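Local coordinates for aminopeptidase N family protein (Idiomarina loihiensis L2TR, PDB 4FGM) that is a zinc-bound M61-family metallopeptidase that probably acts as an aminopeptidase, removing residues from the N-terminus of peptides, at residues K379-L393 / N446-F459. Numbering follows the deposited sequence.
Sequences KGALIALSLDLMLRL and NKESLSLVELLQNF
Leu455 is a knob in a hole on helix 378-394, seated among Ser386, Leu389, Met390 and Leu393. It belongs to the short helix 453-457, which is inclined at 49° to segment 379-393 in the helical part of this M61 peptidase. Both methyls of Leu455 touch CG of selenomethionine Met390, CD2 at 3.8 Å, and the two side chains cross at about a right angle; CD1 also meets CD1 of Leu393, and CD2 lies against CA of Ser386. Leu389 is one wall of that hole, CB against CG of Leu455, and its CD2 meets CD2 of Leu456.

Farther along the chain, the Phe459 ring takes Leu389 over one face in a CH-pi contact, with CG 4.0 Å from the ring centroid. Leu393 CD2 reaches the same ring obliquely, 3.5 Å from CE1, and Arg392 CB sits at the edge, near the ring plane. Arg392 stretches on to grip Asp388 side-on, NE to OD1 at 2.9 Å and NH2 to OD2; Tyr312 also bonds that carboxylate.

Toward the other end the partner is an extended chain following helix 437-445. Leu450 lays CD1 against CB of Leu382 and CG1 of Ile383. Lys379, whose side chain is about 10 Å from that of the zinc ligand Glu307, places CG anti to the backbone N (chi1 -169°) and runs fully extended past Leu450. NZ donates a hydrogen bond to Glu448 O (3.0 Å), nearly in line with the C=O bond, and a water joins NZ to Asn446 O.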
loop_
_atom_site.group_PDB
_atom_site.type_symbol
_atom_site.label_atom_id
_atom_site.label_comp_id
_atom_site.label_asym_id
_atom_site.label_seq_id
_atom_site.Cartn_x
_atom_site.Cartn_y
_atom_site.Cartn_z
ATOM N N LYS A 379 6.975 -1.277 -11.721
ATOM C CA LYS A 379 6.959 -1.426 -13.166
ATOM C C LYS A 379 5.613 -0.973 -13.735
ATOM O O LYS A 379 5.543 -0.445 -14.848
ATOM C CB LYS A 379 7.257 -2.865 -13.587
ATOM C CG LYS A 379 7.516 -2.963 -15.081
ATOM C CD LYS A 379 7.984 -4.332 -15.524
ATOM C CE LYS A 379 8.278 -4.321 -17.023
ATOM N NZ LYS A 379 8.795 -5.630 -17.515
ATOM N N GLY A 380 4.545 -1.176 -12.971
ATOM C CA GLY A 380 3.239 -0.737 -13.429
ATOM C C GLY A 380 3.277 0.779 -13.536
ATOM O O GLY A 380 2.675 1.377 -14.430
ATOM N N ALA A 381 4.010 1.406 -12.625
ATOM C CA ALA A 381 4.123 2.854 -12.620
ATOM C C ALA A 381 4.857 3.329 -13.868
ATOM O O ALA A 381 4.501 4.353 -14.451
ATOM C CB ALA A 381 4.854 3.318 -11.368
ATOM N N LEU A 382 5.882 2.588 -14.277
ATOM C CA LEU A 382 6.638 2.961 -15.462
ATOM C C LEU A 382 5.794 2.727 -16.723
ATOM O O LEU A 382 5.919 3.454 -17.713
ATOM C CB LEU A 382 7.952 2.176 -15.522
ATOM C CG LEU A 382 8.914 2.467 -14.363
ATOM C CD1 LEU A 382 10.196 1.683 -14.558
ATOM C CD2 LEU A 382 9.216 3.953 -14.292
ATOM N N ILE A 383 4.930 1.716 -16.678
ATOM C CA ILE A 383 4.044 1.427 -17.796
ATOM C C ILE A 383 3.111 2.624 -17.938
ATOM O O ILE A 383 2.911 3.148 -19.035
ATOM C CB ILE A 383 3.200 0.166 -17.530
ATOM C CG1 ILE A 383 4.078 -1.081 -17.653
ATOM C CG2 ILE A 383 2.007 0.123 -18.487
ATOM C CD1 ILE A 383 3.325 -2.389 -17.476
ATOM N N ALA A 384 2.545 3.058 -16.814
ATOM C CA ALA A 384 1.637 4.203 -16.806
ATOM C C ALA A 384 2.348 5.432 -17.362
ATOM O O ALA A 384 1.769 6.195 -18.130
ATOM C CB ALA A 384 1.139 4.479 -15.376
ATOM N N LEU A 385 3.604 5.622 -16.965
ATOM C CA LEU A 385 4.393 6.755 -17.439
ATOM C C LEU A 385 4.505 6.702 -18.955
ATOM O O LEU A 385 4.340 7.713 -19.640
ATOM C CB LEU A 385 5.802 6.717 -16.849
ATOM C CG LEU A 385 6.815 7.647 -17.526
ATOM C CD1 LEU A 385 6.553 9.088 -17.103
ATOM C CD2 LEU A 385 8.228 7.223 -17.154
ATOM N N SER A 386 4.790 5.509 -19.467
ATOM C CA SER A 386 4.943 5.303 -20.899
ATOM C C SER A 386 3.656 5.632 -21.648
ATOM O O SER A 386 3.674 6.386 -22.620
ATOM C CB SER A 386 5.348 3.856 -21.183
ATOM O OG SER A 386 6.528 3.507 -20.479
ATOM N N LEU A 387 2.541 5.070 -21.190
ATOM C CA LEU A 387 1.253 5.311 -21.830
ATOM C C LEU A 387 0.896 6.795 -21.856
ATOM O O LEU A 387 0.423 7.310 -22.869
ATOM C CB LEU A 387 0.146 4.531 -21.115
ATOM C CG LEU A 387 0.173 3.003 -21.194
ATOM C CD1 LEU A 387 -0.945 2.432 -20.329
ATOM C CD2 LEU A 387 0.003 2.550 -22.638
ATOM N N ASP A 388 1.127 7.485 -20.749
ATOM C CA ASP A 388 0.810 8.903 -20.683
ATOM C C ASP A 388 1.604 9.679 -21.735
ATOM O O ASP A 388 1.060 10.523 -22.443
ATOM C CB ASP A 388 1.113 9.450 -19.283
ATOM C CG ASP A 388 0.320 10.704 -18.960
ATOM O OD1 ASP A 388 -0.530 11.108 -19.783
ATOM O OD2 ASP A 388 0.539 11.282 -17.877
ATOM N N LEU A 389 2.894 9.387 -21.836
ATOM C CA LEU A 389 3.752 10.061 -22.801
ATOM C C LEU A 389 3.422 9.659 -24.236
ATOM O O LEU A 389 3.366 10.504 -25.130
ATOM C CB LEU A 389 5.219 9.761 -22.480
ATOM C CG LEU A 389 5.967 10.796 -21.623
ATOM C CD1 LEU A 389 5.030 11.527 -20.684
ATOM C CD2 LEU A 389 7.068 10.096 -20.854
HETATM N N MSE A 390 3.193 8.370 -24.453
HETATM C CA MSE A 390 2.867 7.875 -25.779
HETATM C C MSE A 390 1.539 8.427 -26.295
HETATM O O MSE A 390 1.450 8.881 -27.435
HETATM C CB MSE A 390 2.828 6.354 -25.769
HETATM C CG MSE A 390 4.204 5.721 -25.699
HETATM SE SE MSE A 390 4.119 3.804 -25.548
HETATM C CE MSE A 390 3.796 3.341 -27.401
ATOM N N LEU A 391 0.513 8.388 -25.451
ATOM C CA LEU A 391 -0.802 8.893 -25.818
ATOM C C LEU A 391 -0.741 10.385 -26.137
ATOM O O LEU A 391 -1.458 10.873 -27.009
ATOM C CB LEU A 391 -1.794 8.645 -24.675
ATOM C CG LEU A 391 -2.681 7.393 -24.712
ATOM C CD1 LEU A 391 -1.991 6.243 -25.410
ATOM C CD2 LEU A 391 -3.044 7.018 -23.288
ATOM N N ARG A 392 0.117 11.113 -25.435
ATOM C CA ARG A 392 0.234 12.542 -25.669
ATOM C C ARG A 392 0.835 12.832 -27.037
ATOM O O ARG A 392 0.323 13.668 -27.776
ATOM C CB ARG A 392 1.071 13.195 -24.562
ATOM C CG ARG A 392 0.391 13.154 -23.196
ATOM C CD ARG A 392 1.261 13.733 -22.099
ATOM N NE ARG A 392 0.673 13.525 -20.778
ATOM C CZ ARG A 392 0.387 14.504 -19.921
ATOM N NH1 ARG A 392 0.632 15.773 -20.238
ATOM N NH2 ARG A 392 -0.136 14.215 -18.737
ATOM N N LEU A 393 1.911 12.133 -27.383
ATOM C CA LEU A 393 2.562 12.344 -28.671
ATOM C C LEU A 393 1.679 11.890 -29.837
ATOM O O LEU A 393 1.642 12.533 -30.885
ATOM C CB LEU A 393 3.895 11.591 -28.709
ATOM C CG LEU A 393 4.914 11.968 -27.634
ATOM C CD1 LEU A 393 6.104 11.030 -27.711
ATOM C CD2 LEU A 393 5.349 13.414 -27.815
ATOM N N ASN A 446 6.115 -9.802 -21.352
ATOM C CA ASN A 446 7.522 -10.142 -21.540
ATOM C C ASN A 446 8.297 -9.843 -20.254
ATOM O O ASN A 446 7.781 -9.196 -19.335
ATOM C CB ASN A 446 8.139 -9.352 -22.700
ATOM C CG ASN A 446 7.756 -9.909 -24.063
ATOM O OD1 ASN A 446 7.214 -11.010 -24.176
ATOM N ND2 ASN A 446 8.055 -9.148 -25.109
ATOM N N LYS A 447 9.535 -10.320 -20.194
ATOM C CA LYS A 447 10.379 -10.102 -19.026
ATOM C C LYS A 447 11.641 -9.354 -19.447
ATOM O O LYS A 447 12.734 -9.919 -19.458
ATOM C CB LYS A 447 10.741 -11.449 -18.400
ATOM C CG LYS A 447 9.538 -12.305 -18.076
ATOM C CD LYS A 447 9.942 -13.726 -17.732
ATOM C CE LYS A 447 8.723 -14.590 -17.463
ATOM N NZ LYS A 447 9.084 -16.023 -17.288
ATOM N N GLU A 448 11.475 -8.078 -19.789
ATOM C CA GLU A 448 12.575 -7.231 -20.239
ATOM C C GLU A 448 12.384 -5.805 -19.739
ATOM O O GLU A 448 11.361 -5.486 -19.136
ATOM C CB GLU A 448 12.620 -7.236 -21.767
ATOM C CG GLU A 448 11.273 -6.904 -22.400
ATOM C CD GLU A 448 11.169 -7.326 -23.861
ATOM O OE1 GLU A 448 11.839 -8.307 -24.246
ATOM O OE2 GLU A 448 10.398 -6.694 -24.617
ATOM N N SER A 449 13.369 -4.949 -19.995
ATOM C CA SER A 449 13.288 -3.552 -19.575
ATOM C C SER A 449 12.420 -2.753 -20.539
ATOM O O SER A 449 12.238 -3.142 -21.694
ATOM C CB SER A 449 14.680 -2.919 -19.529
ATOM O OG SER A 449 15.518 -3.571 -18.594
ATOM N N LEU A 450 11.878 -1.641 -20.055
ATOM C CA LEU A 450 11.058 -0.775 -20.889
ATOM C C LEU A 450 11.976 0.326 -21.406
ATOM O O LEU A 450 12.955 0.680 -20.752
ATOM C CB LEU A 450 9.925 -0.139 -20.075
ATOM C CG LEU A 450 8.886 -1.032 -19.401
ATOM C CD1 LEU A 450 7.931 -0.155 -18.609
ATOM C CD2 LEU A 450 8.133 -1.847 -20.431
ATOM N N SER A 451 11.661 0.862 -22.577
ATOM C CA SER A 451 12.461 1.928 -23.164
ATOM C C SER A 451 11.782 3.262 -22.886
ATOM O O SER A 451 10.763 3.571 -23.500
ATOM C CB SER A 451 12.570 1.720 -24.671
ATOM O OG SER A 451 12.655 0.341 -24.978
ATOM N N LEU A 452 12.332 4.046 -21.962
ATOM C CA LEU A 452 11.753 5.346 -21.634
ATOM C C LEU A 452 12.674 6.501 -21.981
ATOM O O LEU A 452 12.263 7.662 -21.946
ATOM C CB LEU A 452 11.402 5.439 -20.143
ATOM C CG LEU A 452 10.245 4.615 -19.565
ATOM C CD1 LEU A 452 9.131 4.512 -20.596
ATOM C CD2 LEU A 452 10.730 3.236 -19.180
ATOM N N VAL A 453 13.921 6.185 -22.310
ATOM C CA VAL A 453 14.900 7.214 -22.641
ATOM C C VAL A 453 14.451 8.081 -23.816
ATOM O O VAL A 453 14.456 9.310 -23.725
ATOM C CB VAL A 453 16.274 6.591 -22.981
ATOM C CG1 VAL A 453 17.307 7.693 -23.161
ATOM C CG2 VAL A 453 16.701 5.637 -21.878
ATOM N N GLU A 454 14.068 7.434 -24.914
ATOM C CA GLU A 454 13.625 8.141 -26.108
ATOM C C GLU A 454 12.347 8.918 -25.798
ATOM O O GLU A 454 12.228 10.102 -26.116
ATOM C CB GLU A 454 13.388 7.138 -27.243
ATOM C CG GLU A 454 13.063 7.777 -28.587
ATOM C CD GLU A 454 13.111 6.786 -29.740
ATOM O OE1 GLU A 454 14.195 6.217 -29.986
ATOM O OE2 GLU A 454 12.067 6.576 -30.398
ATOM N N LEU A 455 11.404 8.236 -25.156
ATOM C CA LEU A 455 10.119 8.814 -24.776
ATOM C C LEU A 455 10.286 10.085 -23.948
ATOM O O LEU A 455 9.607 11.080 -24.187
ATOM C CB LEU A 455 9.321 7.777 -23.983
ATOM C CG LEU A 455 7.860 7.497 -24.332
ATOM C CD1 LEU A 455 7.596 7.743 -25.808
ATOM C CD2 LEU A 455 7.546 6.052 -23.970
ATOM N N LEU A 456 11.192 10.049 -22.975
ATOM C CA LEU A 456 11.442 11.200 -22.105
ATOM C C LEU A 456 12.212 12.307 -22.820
ATOM O O LEU A 456 12.083 13.490 -22.486
ATOM C CB LEU A 456 12.213 10.756 -20.858
ATOM C CG LEU A 456 11.391 9.934 -19.864
ATOM C CD1 LEU A 456 12.298 9.074 -18.992
ATOM C CD2 LEU A 456 10.540 10.881 -19.023
ATOM N N GLN A 457 13.017 11.913 -23.799
ATOM C CA GLN A 457 13.801 12.861 -24.567
ATOM C C GLN A 457 12.831 13.725 -25.370
ATOM O O GLN A 457 13.036 14.929 -25.527
ATOM C CB GLN A 457 14.753 12.108 -25.499
ATOM C CG GLN A 457 16.126 12.742 -25.613
ATOM C CD GLN A 457 17.147 11.803 -26.224
ATOM O OE1 GLN A 457 17.039 11.425 -27.390
ATOM N NE2 GLN A 457 18.141 11.413 -25.433
ATOM N N ASN A 458 11.764 13.101 -25.860
ATOM C CA ASN A 458 10.760 13.811 -26.633
ATOM C C ASN A 458 10.053 14.879 -25.814
ATOM O O ASN A 458 9.334 15.712 -26.364
ATOM C CB ASN A 458 9.729 12.835 -27.202
ATOM C CG ASN A 458 10.254 12.073 -28.396
ATOM O OD1 ASN A 458 10.835 12.662 -29.309
ATOM N ND2 ASN A 458 10.044 10.762 -28.405
ATOM N N PHE A 459 10.245 14.852 -24.500
ATOM C CA PHE A 459 9.623 15.847 -23.638
ATOM C C PHE A 459 10.666 16.712 -22.964
ATOM O O PHE A 459 10.367 17.441 -22.025
ATOM C CB PHE A 459 8.732 15.187 -22.586
ATOM C CG PHE A 459 7.432 14.673 -23.134
ATOM C CD1 PHE A 459 7.389 13.503 -23.881
ATOM C CD2 PHE A 459 6.247 15.356 -22.890
ATOM C CE1 PHE A 459 6.179 13.021 -24.386
ATOM C CE2 PHE A 459 5.032 14.884 -23.392
ATOM C CZ PHE A 459 4.998 13.713 -24.135
HETATM O O HOH W 1 6.349 -7.548 -17.555
#